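Local coordinates for protein DNA helicase RecQ (Deinococcus radiodurans, PDB 2RHF) that probably couples ATP hydrolysis to unwinding of duplex DNA in the 3'-5' direction, this chain being its third, C-terminal HRDC domain, a regulatory part, at residues Q42-T45 with L46-A50; V29-N32 with A33-E36. One frame throughout, in Å; residues are numbered along the deposited sequence.

Contact 1: residues Q42-T45 with L46-A50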
loop_
_atom_site.group_PDB
_atom_site.type_symbol
_atom_site.label_atom_id
_atom_site.label_comp_id
_atom_site.label_asym_id
_atom_site.label_seq_id
_atom_site.Cartn_x
_atom_site.Cartn_y
_atom_site.Cartn_z
ATOM N N GLN A 42 -5.066 -4.671 -6.314
ATOM C CA GLN A 42 -4.230 -3.883 -7.222
ATOM C C GLN A 42 -4.892 -2.548 -7.611
ATOM O O GLN A 42 -5.018 -2.241 -8.795
ATOM C CB GLN A 42 -3.950 -4.674 -8.520
ATOM C CG GLN A 42 -3.142 -5.977 -8.438
ATOM C CD GLN A 42 -2.885 -6.588 -9.864
ATOM O OE1 GLN A 42 -3.124 -5.925 -10.883
ATOM N NE2 GLN A 42 -2.406 -7.811 -9.910
ATOM N N PRO A 43 -5.266 -1.722 -6.628
ATOM C CA PRO A 43 -5.844 -0.435 -7.001
ATOM C C PRO A 43 -4.867 0.399 -7.821
ATOM O O PRO A 43 -3.655 0.368 -7.578
ATOM C CB PRO A 43 -6.095 0.225 -5.650
ATOM C CG PRO A 43 -5.135 -0.426 -4.734
ATOM C CD PRO A 43 -5.097 -1.840 -5.169
ATOM N N ARG A 44 -5.422 1.129 -8.791
ATOM C CA ARG A 44 -4.629 1.926 -9.745
ATOM C C ARG A 44 -5.017 3.389 -9.691
ATOM O O ARG A 44 -4.428 4.216 -10.398
ATOM C CB ARG A 44 -4.824 1.429 -11.185
ATOM C CG ARG A 44 -4.735 -0.079 -11.369
ATOM C CD ARG A 44 -3.359 -0.638 -10.975
ATOM N NE ARG A 44 -2.251 -0.123 -11.787
ATOM C CZ ARG A 44 -2.013 -0.498 -13.043
ATOM N NH1 ARG A 44 -2.799 -1.389 -13.645
ATOM N NH2 ARG A 44 -0.983 0.014 -13.693
ATOM N N THR A 45 -6.028 3.699 -8.883
ATOM C CA THR A 45 -6.587 5.048 -8.796
ATOM C C THR A 45 -6.969 5.341 -7.359
ATOM O O THR A 45 -7.120 4.422 -6.543
ATOM C CB THR A 45 -7.890 5.189 -9.624
ATOM O OG1 THR A 45 -8.899 4.337 -9.059
ATOM C CG2 THR A 45 -7.672 4.828 -11.080
ATOM N N LEU A 46 -7.203 6.612 -7.065
ATOM C CA LEU A 46 -7.730 7.004 -5.764
ATOM C C LEU A 46 -9.099 6.399 -5.505
ATOM O O LEU A 46 -9.390 5.979 -4.382
ATOM C CB LEU A 46 -7.791 8.522 -5.644
ATOM C CG LEU A 46 -6.441 9.233 -5.591
ATOM C CD1 LEU A 46 -6.674 10.723 -5.479
ATOM C CD2 LEU A 46 -5.560 8.735 -4.446
ATOM N N ALA A 47 -9.942 6.347 -6.540
ATOM C CA ALA A 47 -11.261 5.738 -6.401
ATOM C C ALA A 47 -11.161 4.283 -5.944
ATOM O O ALA A 47 -11.916 3.831 -5.083
ATOM C CB ALA A 47 -12.025 5.828 -7.712
ATOM N N GLU A 48 -10.219 3.565 -6.522
ATOM C CA GLU A 48 -10.003 2.185 -6.164
ATOM C C GLU A 48 -9.379 2.034 -4.777
ATOM O O GLU A 48 -9.718 1.110 -4.048
ATOM C CB GLU A 48 -9.189 1.503 -7.257
ATOM C CG GLU A 48 -10.016 1.368 -8.564
ATOM C CD GLU A 48 -9.200 1.000 -9.785
ATOM O OE1 GLU A 48 -8.067 0.542 -9.630
ATOM O OE2 GLU A 48 -9.711 1.163 -10.924
ATOM N N LEU A 49 -8.505 2.954 -4.385
ATOM C CA LEU A 49 -7.953 2.922 -3.015
ATOM C C LEU A 49 -9.037 3.049 -1.960
ATOM O O LEU A 49 -8.967 2.407 -0.907
ATOM C CB LEU A 49 -6.957 4.046 -2.807
ATOM C CG LEU A 49 -5.566 3.849 -3.384
ATOM C CD1 LEU A 49 -4.776 5.131 -3.215
ATOM C CD2 LEU A 49 -4.841 2.642 -2.732
ATOM N N ALA A 50 -10.036 3.882 -2.240
ATOM C CA ALA A 50 -11.145 4.114 -1.308
ATOM C C ALA A 50 -11.966 2.856 -1.063
ATOM O O ALA A 50 -12.722 2.786 -0.103
ATOM C CB ALA A 50 -12.037 5.252 -1.811
#

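Contact 2: residues V29-N32 with A33-E36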
loop_
_atom_site.group_PDB
_atom_site.type_symbol
_atom_site.label_atom_id
_atom_site.label_comp_id
_atom_site.label_asym_id
_atom_site.label_seq_id
_atom_site.Cartn_x
_atom_site.Cartn_y
_atom_site.Cartn_z
ATOM N N VAL A 29 1.206 2.163 10.232
ATOM C CA VAL A 29 1.296 2.556 8.823
ATOM C C VAL A 29 0.151 1.909 8.023
ATOM O O VAL A 29 -0.701 2.611 7.499
ATOM C CB VAL A 29 2.706 2.287 8.246
ATOM C CG1 VAL A 29 2.724 2.527 6.737
ATOM C CG2 VAL A 29 3.719 3.197 8.942
ATOM N N PHE A 30 0.144 0.585 7.922
ATOM C CA PHE A 30 -1.035 -0.168 7.493
ATOM C C PHE A 30 -0.856 -1.627 7.841
ATOM O O PHE A 30 0.254 -2.144 7.839
ATOM C CB PHE A 30 -1.439 0.055 6.007
ATOM C CG PHE A 30 -0.339 -0.178 4.990
ATOM C CD1 PHE A 30 -0.042 -1.461 4.538
ATOM C CD2 PHE A 30 0.342 0.899 4.433
ATOM C CE1 PHE A 30 0.933 -1.668 3.572
ATOM C CE2 PHE A 30 1.322 0.697 3.449
ATOM C CZ PHE A 30 1.623 -0.588 3.034
ATOM N N THR A 31 -1.954 -2.299 8.150
ATOM C CA THR A 31 -1.878 -3.647 8.682
ATOM C C THR A 31 -1.644 -4.682 7.584
ATOM O O THR A 31 -1.775 -4.388 6.385
ATOM C CB THR A 31 -3.155 -4.010 9.418
ATOM O OG1 THR A 31 -4.185 -4.231 8.453
ATOM C CG2 THR A 31 -3.577 -2.897 10.394
ATOM N N ASN A 32 -1.334 -5.913 7.990
ATOM C CA ASN A 32 -1.171 -6.974 7.026
ATOM C C ASN A 32 -2.444 -7.298 6.263
ATOM O O ASN A 32 -2.378 -7.610 5.081
ATOM C CB ASN A 32 -0.618 -8.239 7.666
ATOM C CG ASN A 32 0.890 -8.196 7.838
ATOM O OD1 ASN A 32 1.526 -7.152 7.678
ATOM N ND2 ASN A 32 1.467 -9.328 8.183
ATOM N N ALA A 33 -3.610 -7.219 6.905
ATOM C CA ALA A 33 -4.862 -7.448 6.170
ATOM C C ALA A 33 -5.022 -6.393 5.079
ATOM O O ALA A 33 -5.457 -6.695 3.963
ATOM C CB ALA A 33 -6.062 -7.445 7.105
ATOM N N THR A 34 -4.674 -5.152 5.395
ATOM C CA THR A 34 -4.747 -4.074 4.405
ATOM C C THR A 34 -3.729 -4.313 3.275
ATOM O O THR A 34 -4.066 -4.165 2.092
ATOM C CB THR A 34 -4.532 -2.724 5.074
ATOM O OG1 THR A 34 -5.574 -2.505 6.034
ATOM C CG2 THR A 34 -4.537 -1.604 4.042
ATOM N N LEU A 35 -2.511 -4.703 3.640
ATOM C CA LEU A 35 -1.473 -5.022 2.672
ATOM C C LEU A 35 -1.941 -6.109 1.706
ATOM O O LEU A 35 -1.795 -5.975 0.475
ATOM C CB LEU A 35 -0.203 -5.429 3.406
ATOM C CG LEU A 35 1.074 -5.556 2.576
ATOM C CD1 LEU A 35 2.281 -5.365 3.456
ATOM C CD2 LEU A 35 1.149 -6.890 1.860
ATOM N N GLU A 36 -2.557 -7.159 2.241
ATOM C CA GLU A 36 -3.052 -8.240 1.424
ATOM C C GLU A 36 -4.155 -7.794 0.496
ATOM O O GLU A 36 -4.208 -8.233 -0.647
ATOM C CB GLU A 36 -3.506 -9.388 2.300
ATOM C CG GLU A 36 -2.308 -10.162 2.835
ATOM C CD GLU A 36 -2.518 -10.800 4.168
ATOM O OE1 GLU A 36 -3.680 -10.995 4.598
ATOM O OE2 GLU A 36 -1.495 -11.111 4.794
HETATM O O HOH W 1 -4.366 -0.646 7.702
HETATM O O HOH W 2 0.325 -8.869 4.588
#

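Contact 1: residues Q42-T45 with L46-A50
Thr45 and Glu48 meet where the chain turns into helix 46-49, and each side chain takes up a backbone N-H from the other's side of the turn. Thr45 is the N-cap: its OG1 accepts from Glu48 N at 3.0 Å with an N-H...O angle of 158°. In return the Glu48 side chain reaches back to the loop, where OE1 receives Arg44 N at 2.8 Å. This differs from a classical capping box in that the amide gripped belongs to the residue before the N-cap. The donor comes to the anti side of OE1 and lies 32° out of the carboxylate plane. Thr45 O starts the helical bonding by accepting from Leu49 N at 3.0 Å.

Thr45 OG1 sits between its own N and carbonyl carbon (chi1 65°), aimed at the first turn. Glu48 CG stands anti to its carbonyl carbon, beside the backbone N, and from there the extended chain lies across that hydroxyl, CG 3.2 Å from Thr45 OG1. With Glu48 cut back to an alanine, Arg44 N would probably be left without this acceptor and the loop before the cap freer to move. The guanidinium of Arg44 makes no salt bridge here; its chain bends away at chi2 and chi3, and NH2 bonds to Asn72.

Beneath the polar layer, Pro43 CG meets Leu49 CD2 at 3.7 Å, the two side chains crossing at about a right angle, and Pro43 CB rests on Glu48 CB. Gln42, with positive phi, takes the chain out of helix 32-41, and its NE2 bonds to Ser2. Pro43 and Leu49 both pack on Leu38 of that helix, and they touch Ile71 and Leu68, respectively, of helix 57-76, so the short helix is seated against both longer ones.

Contact 2: residues V29-N32 with A33-E36
Thr31 caps the N-terminus of helix 32-41, and Phe30 just before it forms a hydrophobic staple with Leu35, one turn on. In the cap, Thr31 OG1 accepts from Thr34 N at 3.2 Å along a nearly straight path, the N-H...O angle being 165°. The first backbone bond of the helix runs from Leu35 N to Thr31 O (2.9 Å). The next runs from Glu36 N to Asn32 O.

The staple joins the residue before the cap to the fourth residue after it. With Phe30 CG placed between its own N and carbonyl carbon (chi1 54°), the ring is carried over the first turn and presents an edge to Leu35: Phe30 CE1 lies 3.9 Å from Leu35 CB, which is in the plane of the ring. Phe30 CB also rests on Thr34 CG2, at 4.0 Å.

Two waters extend the polar network. One accepts from Thr31 N at 3.0 Å and is hydrogen-bonded to Thr34 OG1 at 2.8 Å, so the link from the N-cap amide to the third helical residue, direct in a capping box, is made here through a water. The other donates to Asn32 O and to Glu36 OE2 (2.9 Å), giving that carbonyl a second donor besides Glu36 N and tying the carboxylate to the first turn.

The segment follows helix 26-29, and helix 4-22 runs past one flank of this corner. Arg15 of helix 4-22 donates through NH1 to both Phe30 O and Asn32 OD1, holding the asparagine amide, while Leu35 packs on Arg12 and Arg15. Thr34 touches Leu55, so the start of helix 32-41 is held on helix 4-22 through Arg12 and Arg15 and on the loop of Leu55 through Thr34.

How the contacts relate
Contacts 1 and 2 are successive helix starts in one HRDC domain: contact 2 opens helix 32-41, and contact 1 follows that helix's end and opens helix 46-49. Their centres lie 15 Å apart, and their nearest atoms, about 7 Å apart, do not touch. Both are partly buried, with Pro43 and Leu49 buried in contact 1 and Phe30, Thr34 and Leu35 in contact 2, while Arg44, Asn32 and Glu36 are exposed. Both use a threonine N-cap. The third helical residue differs: a glutamate grips the loop directly in contact 1, whereas a threonine works through water in contact 2. Helix 57-76 lies beneath contact 1, helix 4-22 beside contact 2.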